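Local coordinates for protein CghA (Chaetomium globosum, PDB 6KBC) that belongs to the fungal Diels-Alderase family, built of two beta-rich domains, and holds the ligand WK1 in a pocket lined by both, at residues R173-A178 with Y182-I187; M257-K262 with Q268-A273. All coordinates share one frame; numbering follows the deposited sequence.

Contact 1 folds the end of a short, weakly bonded helix and the residues after it (173-178) back on the start of strand 181-200 in the N-terminal Diels-Alderase region, whereas contact 2 is a regular hairpin ladder in the C-terminal region. Their centres lie about 11 Å apart and they meet directly: V177 O is 2.6 Å from T270 OG1, and E174 O is 2.8 Å from N272 ND2, both probable hydrogen bonds. Both contacts are largely buried, although Q268 is exposed at the hairpin's turn end. Contact 1 has one hydrogen bond across it, an isolated bridge and apolar packing, while contact 2 depends on a run of backbone bonds. Each sends one side chain, W183 or M257, to the WK1 pocket.

Contact 1: R173-A178 with Y182-I187; sequences REAEVA and YWFRPI
A175 CB packs against the rings of Y182 and F184, 3.7 Å from CD1 of Y182 and 3.7 Å from CD1 of F184. The A175 carbonyl oxygen lies near the plane of both rings, at their edges, and accepts the one hydrogen bond between the segments: W183 N is 3.1 Å from A175 O. This bond is bent at the hydrogen (136°), although the donor sits almost in line with the carbonyl. Y182 CA adds a CA-H...O contact to the same oxygen. E176 and Y182 form an isolated antiparallel, non-hydrogen-bonded bridge with diverging side chains; still, E176 CG reaches Y182 CE1 at 3.6 Å, and E176 OE2 bonds to G180 N. V177 and A178 both face A181 in a classic beta bulge, at the start of strand 181-200 of the Diels-Alderase N-terminal domain, a family of the calycin clan. V177 CB packs 3.8 Å from W183 CB, the two side chains running alongside each other and pointing the same way. With CG anti to the backbone N (chi1 -178°), the W183 indole is carried away from 173-178 to within about 4 Å (nearest atoms) of WK1, and D227 OD2 accepts a hydrogen bond from its NE1.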
ATOM      1  N   ARG A 173      -1.183 -14.408  12.111  1.00 32.44           N
ATOM      2  CA  ARG A 173      -0.138 -14.699  11.132  1.00 35.37           C
ATOM      3  C   ARG A 173      -0.513 -14.179   9.746  1.00 34.16           C
ATOM      4  O   ARG A 173       0.329 -13.627   9.030  1.00 29.38           O
ATOM      5  CB  ARG A 173       0.113 -16.210  11.091  1.00 34.67           C
ATOM      6  CG  ARG A 173       1.119 -16.685  10.043  1.00 30.60           C
ATOM      7  CD  ARG A 173       2.478 -16.074  10.313  1.00 32.61           C
ATOM      8  NE  ARG A 173       3.460 -16.396   9.282  1.00 29.93           N
ATOM      9  CZ  ARG A 173       3.582 -15.736   8.134  1.00 30.99           C
ATOM     10  NH1 ARG A 173       2.760 -14.725   7.862  1.00 25.96           N
ATOM     11  NH2 ARG A 173       4.532 -16.085   7.266  1.00 27.66           N
ATOM     12  N   GLU A 174      -1.776 -14.350   9.350  1.00 29.52           N
ATOM     13  CA  GLU A 174      -2.210 -13.915   8.028  1.00 28.80           C
ATOM     14  C   GLU A 174      -2.280 -12.400   7.897  1.00 28.49           C
ATOM     15  O   GLU A 174      -2.264 -11.889   6.775  1.00 28.36           O
ATOM     16  CB  GLU A 174      -3.559 -14.544   7.710  1.00 30.07           C
ATOM     17  CG  GLU A 174      -3.506 -16.062   7.741  1.00 32.23           C
ATOM     18  CD  GLU A 174      -4.667 -16.699   6.994  1.00 42.85           C
ATOM     19  OE1 GLU A 174      -4.507 -17.827   6.478  1.00 51.50           O
ATOM     20  OE2 GLU A 174      -5.744 -16.068   6.933  1.00 36.40           O
ATOM     21  N   ALA A 175      -2.342 -11.668   9.001  1.00 25.39           N
ATOM     22  CA  ALA A 175      -2.322 -10.216   8.944  1.00 26.94           C
ATOM     23  C   ALA A 175      -0.915  -9.649   8.947  1.00 26.29           C
ATOM     24  O   ALA A 175      -0.732  -8.461   8.657  1.00 24.62           O
ATOM     25  CB  ALA A 175      -3.099  -9.630  10.128  1.00 31.34           C
ATOM     26  N   GLU A 176       0.076 -10.469   9.279  1.00 24.91           N
ATOM     27  CA  GLU A 176       1.428  -9.980   9.436  1.00 27.65           C
ATOM     28  C   GLU A 176       2.055  -9.698   8.079  1.00 23.36           C
ATOM     29  O   GLU A 176       1.813 -10.417   7.107  1.00 24.24           O
ATOM     30  CB  GLU A 176       2.264 -11.018  10.184  1.00 29.14           C
ATOM     31  CG  GLU A 176       1.952 -11.082  11.669  1.00 31.98           C
ATOM     32  CD  GLU A 176       2.916 -11.985  12.424  1.00 34.68           C
ATOM     33  OE1 GLU A 176       3.358 -13.007  11.848  1.00 31.79           O
ATOM     34  OE2 GLU A 176       3.234 -11.656  13.584  1.00 34.93           O
ATOM     35  N   VAL A 177       2.865  -8.648   8.030  1.00 24.13           N
ATOM     36  CA  VAL A 177       3.851  -8.457   6.969  1.00 22.69           C
ATOM     37  C   VAL A 177       5.264  -8.704   7.483  1.00 26.51           C
ATOM     38  O   VAL A 177       6.206  -8.768   6.677  1.00 24.74           O
ATOM     39  CB  VAL A 177       3.739  -7.044   6.359  1.00 22.27           C
ATOM     40  CG1 VAL A 177       4.112  -5.995   7.390  1.00 23.81           C
ATOM     41  CG2 VAL A 177       4.555  -6.901   5.070  1.00 25.80           C
ATOM     42  N   ALA A 178       5.427  -8.815   8.796  1.00 25.25           N
ATOM     43  CA  ALA A 178       6.635  -9.240   9.496  1.00 27.14           C
ATOM     44  C   ALA A 178       6.211  -9.570  10.922  1.00 31.23           C
ATOM     45  O   ALA A 178       5.072  -9.264  11.318  1.00 27.38           O
ATOM     46  CB  ALA A 178       7.723  -8.148   9.472  1.00 22.57           C
ATOM     47  N   TYR A 182       1.890  -5.463  10.841  1.00 27.55           N
ATOM     48  CA  TYR A 182       0.711  -5.872  10.088  1.00 26.11           C
ATOM     49  C   TYR A 182       0.514  -4.983   8.877  1.00 23.55           C
ATOM     50  O   TYR A 182       0.623  -3.757   8.969  1.00 25.33           O
ATOM     51  CB  TYR A 182      -0.540  -5.876  10.962  1.00 29.18           C
ATOM     52  CG  TYR A 182      -0.293  -6.643  12.222  1.00 28.04           C
ATOM     53  CD1 TYR A 182      -0.481  -8.020  12.262  1.00 27.32           C
ATOM     54  CD2 TYR A 182       0.185  -6.007  13.353  1.00 31.84           C
ATOM     55  CE1 TYR A 182      -0.219  -8.733  13.412  1.00 34.42           C
ATOM     56  CE2 TYR A 182       0.451  -6.712  14.507  1.00 34.30           C
ATOM     57  CZ  TYR A 182       0.247  -8.067  14.533  1.00 33.10           C
ATOM     58  OH  TYR A 182       0.516  -8.760  15.688  1.00 38.64           O
ATOM     59  N   TRP A 183       0.286  -5.630   7.742  1.00 24.77           N
ATOM     60  CA  TRP A 183      -0.122  -4.966   6.515  1.00 23.98           C
ATOM     61  C   TRP A 183      -0.911  -5.989   5.724  1.00 25.40           C
ATOM     62  O   TRP A 183      -0.394  -7.057   5.392  1.00 25.09           O
ATOM     63  CB  TRP A 183       1.073  -4.454   5.709  1.00 27.59           C
ATOM     64  CG  TRP A 183       0.653  -3.739   4.471  1.00 23.17           C
ATOM     65  CD1 TRP A 183       0.005  -4.275   3.389  1.00 25.16           C
ATOM     66  CD2 TRP A 183       0.829  -2.354   4.185  1.00 24.06           C
ATOM     67  NE1 TRP A 183      -0.223  -3.303   2.449  1.00 24.69           N
ATOM     68  CE2 TRP A 183       0.276  -2.116   2.911  1.00 24.80           C
ATOM     69  CE3 TRP A 183       1.420  -1.294   4.871  1.00 27.04           C
ATOM     70  CZ2 TRP A 183       0.273  -0.857   2.325  1.00 29.77           C
ATOM     71  CZ3 TRP A 183       1.420  -0.052   4.290  1.00 32.60           C
ATOM     72  CH2 TRP A 183       0.840   0.162   3.030  1.00 29.83           C
ATOM     73  N   PHE A 184      -2.169  -5.686   5.444  1.00 22.84           N
ATOM     74  CA  PHE A 184      -2.968  -6.577   4.630  1.00 21.60           C
ATOM     75  C   PHE A 184      -4.016  -5.719   3.932  1.00 21.88           C
ATOM     76  O   PHE A 184      -4.005  -4.489   4.037  1.00 25.51           O
ATOM     77  CB  PHE A 184      -3.557  -7.703   5.489  1.00 26.22           C
ATOM     78  CG  PHE A 184      -4.423  -7.203   6.604  1.00 29.29           C
ATOM     79  CD1 PHE A 184      -3.868  -6.885   7.844  1.00 29.86           C
ATOM     80  CD2 PHE A 184      -5.780  -7.005   6.405  1.00 29.01           C
ATOM     81  CE1 PHE A 184      -4.659  -6.387   8.868  1.00 30.50           C
ATOM     82  CE2 PHE A 184      -6.579  -6.519   7.426  1.00 31.35           C
ATOM     83  CZ  PHE A 184      -6.023  -6.213   8.656  1.00 29.86           C
ATOM     84  N   ARG A 185      -4.934  -6.362   3.229  1.00 23.34           N
ATOM     85  CA  ARG A 185      -5.800  -5.646   2.297  1.00 22.43           C
ATOM     86  C   ARG A 185      -7.264  -5.865   2.645  1.00 22.96           C
ATOM     87  O   ARG A 185      -7.857  -6.886   2.253  1.00 25.46           O
ATOM     88  CB  ARG A 185      -5.492  -6.088   0.868  1.00 21.85           C
ATOM     89  CG  ARG A 185      -4.098  -5.610   0.440  1.00 22.36           C
ATOM     90  CD  ARG A 185      -3.563  -6.357  -0.766  1.00 20.35           C
ATOM     91  NE  ARG A 185      -3.273  -7.746  -0.456  1.00 26.55           N
ATOM     92  CZ  ARG A 185      -2.127  -8.172   0.070  1.00 22.79           C
ATOM     93  NH1 ARG A 185      -1.153  -7.310   0.329  1.00 21.24           N
ATOM     94  NH2 ARG A 185      -1.966  -9.460   0.329  1.00 22.57           N
ATOM     95  N   PRO A 186      -7.886  -4.941   3.371  1.00 23.15           N
ATOM     96  CA  PRO A 186      -9.333  -5.065   3.622  1.00 24.42           C
ATOM     97  C   PRO A 186     -10.147  -5.143   2.347  1.00 27.14           C
ATOM     98  O   PRO A 186     -11.161  -5.855   2.305  1.00 27.82           O
ATOM     99  CB  PRO A 186      -9.644  -3.801   4.428  1.00 23.70           C
ATOM    100  CG  PRO A 186      -8.371  -3.531   5.165  1.00 24.08           C
ATOM    101  CD  PRO A 186      -7.292  -3.830   4.137  1.00 20.71           C
ATOM    102  N   ILE A 187      -9.741  -4.429   1.299  1.00 24.25           N
ATOM    103  CA  ILE A 187     -10.323  -4.607  -0.024  1.00 24.66           C
ATOM    104  C   ILE A 187      -9.191  -4.852  -1.008  1.00 23.03           C
ATOM    105  O   ILE A 187      -8.423  -3.932  -1.324  1.00 21.80           O
ATOM    106  CB  ILE A 187     -11.178  -3.417  -0.466  1.00 27.61           C
ATOM    107  CG1 ILE A 187     -12.290  -3.162   0.553  1.00 29.58           C
ATOM    108  CG2 ILE A 187     -11.749  -3.708  -1.831  1.00 24.70           C
ATOM    109  CD1 ILE A 187     -12.959  -1.816   0.385  1.00 28.32           C
TER

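Contact 2: M257-K262 with Q268-A273; sequences MRLVSK and QNTVNA. With WK1 ((2S)-3-[(2S,4E)-4-[[(1R,2S,4aR,6S,8R,8aS)-2-[(E)-but-2-en-2-yl]-6,8-dimethyl-1,2,4a,5,6,7,8,8a-octahydronaphthalen-1-yl]-oxidanyl-methylidene]-3,5-bis(oxidanylidene)pyrrolidin-2-yl]-2-methyl-2-oxidanyl-propanoic acid), chain B.
Strands 257-261 and 269-273 run antiparallel, their axes 4.6 Å apart at closest approach and 168° between their directions. They form a beta hairpin of the C-terminal domain. M257-N272 and L259-T270 are hydrogen-bonded pairs, alternating with the non-hydrogen-bonded pairs R258-V271 and V260-N269. The bond from T270 N to L259 O is nearly straight, at 177°. M257, L259, T270 and N272 share one face. There, L259 CB lies 3.6 Å from T270 OG1, whose hydroxyl bonds to V177 O. N272 ND2 bonds to the carbonyls of E174 and E176, joining this face to the N-terminal domain. Bends at chi2 and chi3 carry the end of M257 away from the neighbouring strand to WK1, with SD 3.4 Å from WK1 C6 and the CE methyl close to the same carbon. On the other face, R258 CB packs 3.7 Å from V271 CG2. Bent at chi2 and chi3, the R258 chain brings CD 3.6 Å from N269 OD1, while its guanidinium forms a salt bridge with D241; N269 OD1 itself is hydrogen-bonded to S288 OG. V260 CG2 sits above one face of that guanidinium, offset toward the rim. At the turn end, S261 N donates to Q268 O; S261 OG receives a weak bond from Q268 N and donates to K262 O at 2.8 Å.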
ATOM      1  N   MET A 257       3.124  -6.543  -0.309  1.00 20.39           N
ATOM      2  CA  MET A 257       3.888  -5.732   0.635  1.00 19.48           C
ATOM      3  C   MET A 257       4.999  -6.657   1.104  1.00 19.40           C
ATOM      4  O   MET A 257       4.721  -7.597   1.855  1.00 19.60           O
ATOM      5  CB  MET A 257       3.024  -5.243   1.800  1.00 21.69           C
ATOM      6  CG  MET A 257       3.721  -4.237   2.734  1.00 26.44           C
ATOM      7  SD  MET A 257       4.859  -3.021   2.018  1.00 33.01           S
ATOM      8  CE  MET A 257       3.625  -1.912   1.390  1.00 26.10           C
ATOM      9  N   ARG A 258       6.225  -6.446   0.606  1.00 20.20           N
ATOM     10  CA  ARG A 258       7.378  -7.280   0.944  1.00 19.67           C
ATOM     11  C   ARG A 258       8.406  -6.446   1.708  1.00 21.41           C
ATOM     12  O   ARG A 258       8.800  -5.366   1.249  1.00 20.38           O
ATOM     13  CB  ARG A 258       8.027  -7.914  -0.312  1.00 21.42           C
ATOM     14  CG  ARG A 258       9.154  -8.930   0.066  1.00 22.06           C
ATOM     15  CD  ARG A 258      10.419  -8.088   0.114  1.00 19.79           C
ATOM     16  NE  ARG A 258      10.907  -7.595  -1.169  1.00 18.18           N
ATOM     17  CZ  ARG A 258      11.555  -6.456  -1.322  1.00 22.59           C
ATOM     18  NH1 ARG A 258      11.372  -5.508  -0.401  1.00 19.45           N
ATOM     19  NH2 ARG A 258      12.103  -6.142  -2.486  1.00 22.48           N
ATOM     20  N   LEU A 259       8.890  -6.977   2.841  1.00 17.76           N
ATOM     21  CA  LEU A 259       9.908  -6.317   3.650  1.00 17.43           C
ATOM     22  C   LEU A 259      11.158  -7.181   3.694  1.00 17.35           C
ATOM     23  O   LEU A 259      11.068  -8.403   3.804  1.00 18.79           O
ATOM     24  CB  LEU A 259       9.451  -6.089   5.083  1.00 18.46           C
ATOM     25  CG  LEU A 259       8.231  -5.178   5.220  1.00 23.63           C
ATOM     26  CD1 LEU A 259       7.722  -5.276   6.630  1.00 24.48           C
ATOM     27  CD2 LEU A 259       8.676  -3.761   4.913  1.00 25.16           C
ATOM     28  N   VAL A 260      12.313  -6.530   3.629  1.00 18.78           N
ATOM     29  CA  VAL A 260      13.593  -7.157   3.930  1.00 19.89           C
ATOM     30  C   VAL A 260      14.179  -6.424   5.132  1.00 20.05           C
ATOM     31  O   VAL A 260      14.301  -5.196   5.113  1.00 21.81           O
ATOM     32  CB  VAL A 260      14.548  -7.117   2.725  1.00 20.42           C
ATOM     33  CG1 VAL A 260      15.893  -7.795   3.079  1.00 19.49           C
ATOM     34  CG2 VAL A 260      13.890  -7.783   1.503  1.00 18.55           C
ATOM     35  N   SER A 261      14.538  -7.177   6.172  1.00 20.47           N
ATOM     36  CA  SER A 261      14.938  -6.574   7.436  1.00 24.85           C
ATOM     37  C   SER A 261      16.328  -5.935   7.346  1.00 26.23           C
ATOM     38  O   SER A 261      17.014  -5.969   6.313  1.00 21.09           O
ATOM     39  CB  SER A 261      14.921  -7.626   8.545  1.00 25.28           C
ATOM     40  OG  SER A 261      16.124  -8.399   8.516  1.00 23.18           O
ATOM     41  N   LYS A 262      16.740  -5.335   8.467  1.00 24.47           N
ATOM     42  CA  LYS A 262      18.109  -4.887   8.661  1.00 27.93           C
ATOM     43  C   LYS A 262      19.051  -6.088   8.789  1.00 23.08           C
ATOM     44  O   LYS A 262      18.612  -7.197   9.096  1.00 21.86           O
ATOM     45  CB  LYS A 262      18.196  -4.046   9.937  1.00 29.72           C
ATOM     46  CG  LYS A 262      17.530  -2.694   9.857  1.00 31.10           C
ATOM     47  CD  LYS A 262      18.315  -1.719   9.040  1.00 32.23           C
ATOM     48  CE  LYS A 262      18.047  -0.292   9.495  1.00 33.75           C
ATOM     49  NZ  LYS A 262      17.200   0.395   8.473  1.00 28.57           N
ATOM     50  N   GLN A 268      15.965 -10.788   7.102  1.00 19.51           N
ATOM     51  CA  GLN A 268      14.711 -11.529   7.090  1.00 22.06           C
ATOM     52  C   GLN A 268      13.833 -11.027   5.957  1.00 20.39           C
ATOM     53  O   GLN A 268      13.714  -9.819   5.734  1.00 22.37           O
ATOM     54  CB  GLN A 268      13.974 -11.374   8.420  1.00 23.04           C
ATOM     55  CG  GLN A 268      14.496 -12.302   9.473  1.00 24.19           C
ATOM     56  CD  GLN A 268      13.809 -12.130  10.787  1.00 32.45           C
ATOM     57  OE1 GLN A 268      13.006 -11.208  10.971  1.00 35.46           O
ATOM     58  NE2 GLN A 268      14.109 -13.025  11.725  1.00 32.23           N
ATOM     59  N   ASN A 269      13.250 -11.974   5.228  1.00 19.80           N
ATOM     60  CA  ASN A 269      12.487 -11.729   4.012  1.00 23.24           C
ATOM     61  C   ASN A 269      11.038 -12.063   4.333  1.00 18.93           C
ATOM     62  O   ASN A 269      10.709 -13.236   4.540  1.00 21.30           O
ATOM     63  CB  ASN A 269      13.035 -12.603   2.886  1.00 20.82           C
ATOM     64  CG  ASN A 269      12.753 -12.052   1.507  1.00 27.56           C
ATOM     65  OD1 ASN A 269      12.003 -11.091   1.333  1.00 28.42           O
ATOM     66  ND2 ASN A 269      13.355 -12.672   0.508  1.00 33.55           N
ATOM     67  N   THR A 270      10.186 -11.042   4.424  1.00 19.49           N
ATOM     68  CA  THR A 270       8.792 -11.262   4.798  1.00 20.58           C
ATOM     69  C   THR A 270       7.865 -10.567   3.808  1.00 20.53           C
ATOM     70  O   THR A 270       8.246  -9.599   3.138  1.00 19.52           O
ATOM     71  CB  THR A 270       8.498 -10.772   6.228  1.00 19.52           C
ATOM     72  OG1 THR A 270       8.680  -9.353   6.313  1.00 20.73           O
ATOM     73  CG2 THR A 270       9.442 -11.448   7.236  1.00 22.16           C
ATOM     74  N   VAL A 271       6.621 -11.049   3.740  1.00 23.27           N
ATOM     75  CA  VAL A 271       5.700 -10.550   2.725  1.00 20.46           C
ATOM     76  C   VAL A 271       4.265 -10.847   3.131  1.00 20.63           C
ATOM     77  O   VAL A 271       3.964 -11.876   3.742  1.00 19.76           O
ATOM     78  CB  VAL A 271       6.016 -11.150   1.329  1.00 18.68           C
ATOM     79  CG1 VAL A 271       5.634 -12.619   1.263  1.00 21.57           C
ATOM     80  CG2 VAL A 271       5.308 -10.380   0.235  1.00 17.83           C
ATOM     81  N   ASN A 272       3.374  -9.949   2.755  1.00 19.06           N
ATOM     82  CA  ASN A 272       1.948 -10.232   2.741  1.00 20.32           C
ATOM     83  C   ASN A 272       1.482  -9.888   1.334  1.00 17.89           C
ATOM     84  O   ASN A 272       1.490  -8.718   0.955  1.00 19.52           O
ATOM     85  CB  ASN A 272       1.228  -9.415   3.804  1.00 19.43           C
ATOM     86  CG  ASN A 272      -0.168  -9.921   4.052  1.00 24.31           C
ATOM     87  OD1 ASN A 272      -0.993  -9.935   3.133  1.00 22.70           O
ATOM     88  ND2 ASN A 272      -0.423 -10.413   5.268  1.00 22.59           N
ATOM     89  N   ALA A 273       1.153 -10.907   0.546  1.00 20.15           N
ATOM     90  CA  ALA A 273       0.910 -10.710  -0.874  1.00 22.17           C
ATOM     91  C   ALA A 273      -0.178 -11.659  -1.329  1.00 19.79           C
ATOM     92  O   ALA A 273      -0.470 -12.669  -0.681  1.00 20.21           O
ATOM     93  CB  ALA A 273       2.172 -10.943  -1.719  1.00 14.94           C
TER
HETATM   94  O   WK1 B 501       5.666  10.971   1.240  1.00 42.02           O
HETATM   95  C17 WK1 B 501       5.036  10.236   0.523  1.00 40.34           C
HETATM   96  O1  WK1 B 501       4.195  10.640  -0.229  1.00 35.21           O
HETATM   97  C19 WK1 B 501       5.293   8.784   0.540  1.00 35.90           C
HETATM   98  O2  WK1 B 501       6.374   8.441   1.338  1.00 39.32           O
HETATM   99  C18 WK1 B 501       5.654   8.341  -0.845  1.00 35.48           C
HETATM  100  C20 WK1 B 501       4.024   8.209   1.105  1.00 35.40           C
HETATM  101  C22 WK1 B 501       3.934   6.760   0.846  1.00 33.71           C
HETATM  102  N   WK1 B 501       2.692   6.083   1.168  1.00 34.23           N
HETATM  103  C21 WK1 B 501       2.957   4.952   1.812  1.00 36.07           C
HETATM  104  O5  WK1 B 501       2.012   4.127   2.201  1.00 32.29           O
HETATM  105  C23 WK1 B 501       4.921   5.903   1.463  1.00 41.42           C
HETATM  106  O4  WK1 B 501       6.223   6.105   1.461  1.00 36.88           O
HETATM  107  C24 WK1 B 501       4.388   4.732   2.068  1.00 39.24           C
HETATM  108  C16 WK1 B 501       5.125   3.662   2.733  1.00 39.12           C
HETATM  109  O3  WK1 B 501       6.397   3.761   2.778  1.00 41.47           O
HETATM  110  C9  WK1 B 501       4.430   2.455   3.203  1.00 38.30           C
HETATM  111  C8  WK1 B 501       4.396   1.625   1.889  1.00 36.98           C
HETATM  112  C12 WK1 B 501       4.126   2.331   0.576  1.00 35.88           C
HETATM  113  C13 WK1 B 501       2.929   2.401   0.039  1.00 34.46           C
HETATM  114  C90 WK1 B 501       2.695   3.111  -1.251  1.00 36.67           C
HETATM  115  C14 WK1 B 501       5.244   2.983  -0.156  1.00 41.16           C
HETATM  116  C7  WK1 B 501       5.672   0.869   1.673  1.00 39.80           C
HETATM  117  C6  WK1 B 501       6.121   0.103   2.631  1.00 38.20           C
HETATM  118  C3  WK1 B 501       5.486   0.258   3.977  1.00 38.41           C
HETATM  119  C4  WK1 B 501       5.138   1.693   4.314  1.00 40.09           C
HETATM  120  C5  WK1 B 501       4.251   1.654   5.543  1.00 43.32           C
HETATM  121  C11 WK1 B 501       4.018   3.041   6.054  1.00 41.11           C
HETATM  122  C2  WK1 B 501       6.164  -0.447   5.123  1.00 38.30           C
HETATM  123  C1  WK1 B 501       5.102  -0.608   6.164  1.00 38.08           C
HETATM  124  C10 WK1 B 501       5.475  -1.476   7.320  1.00 40.88           C
HETATM  125  C   WK1 B 501       4.754   0.762   6.661  1.00 40.47           C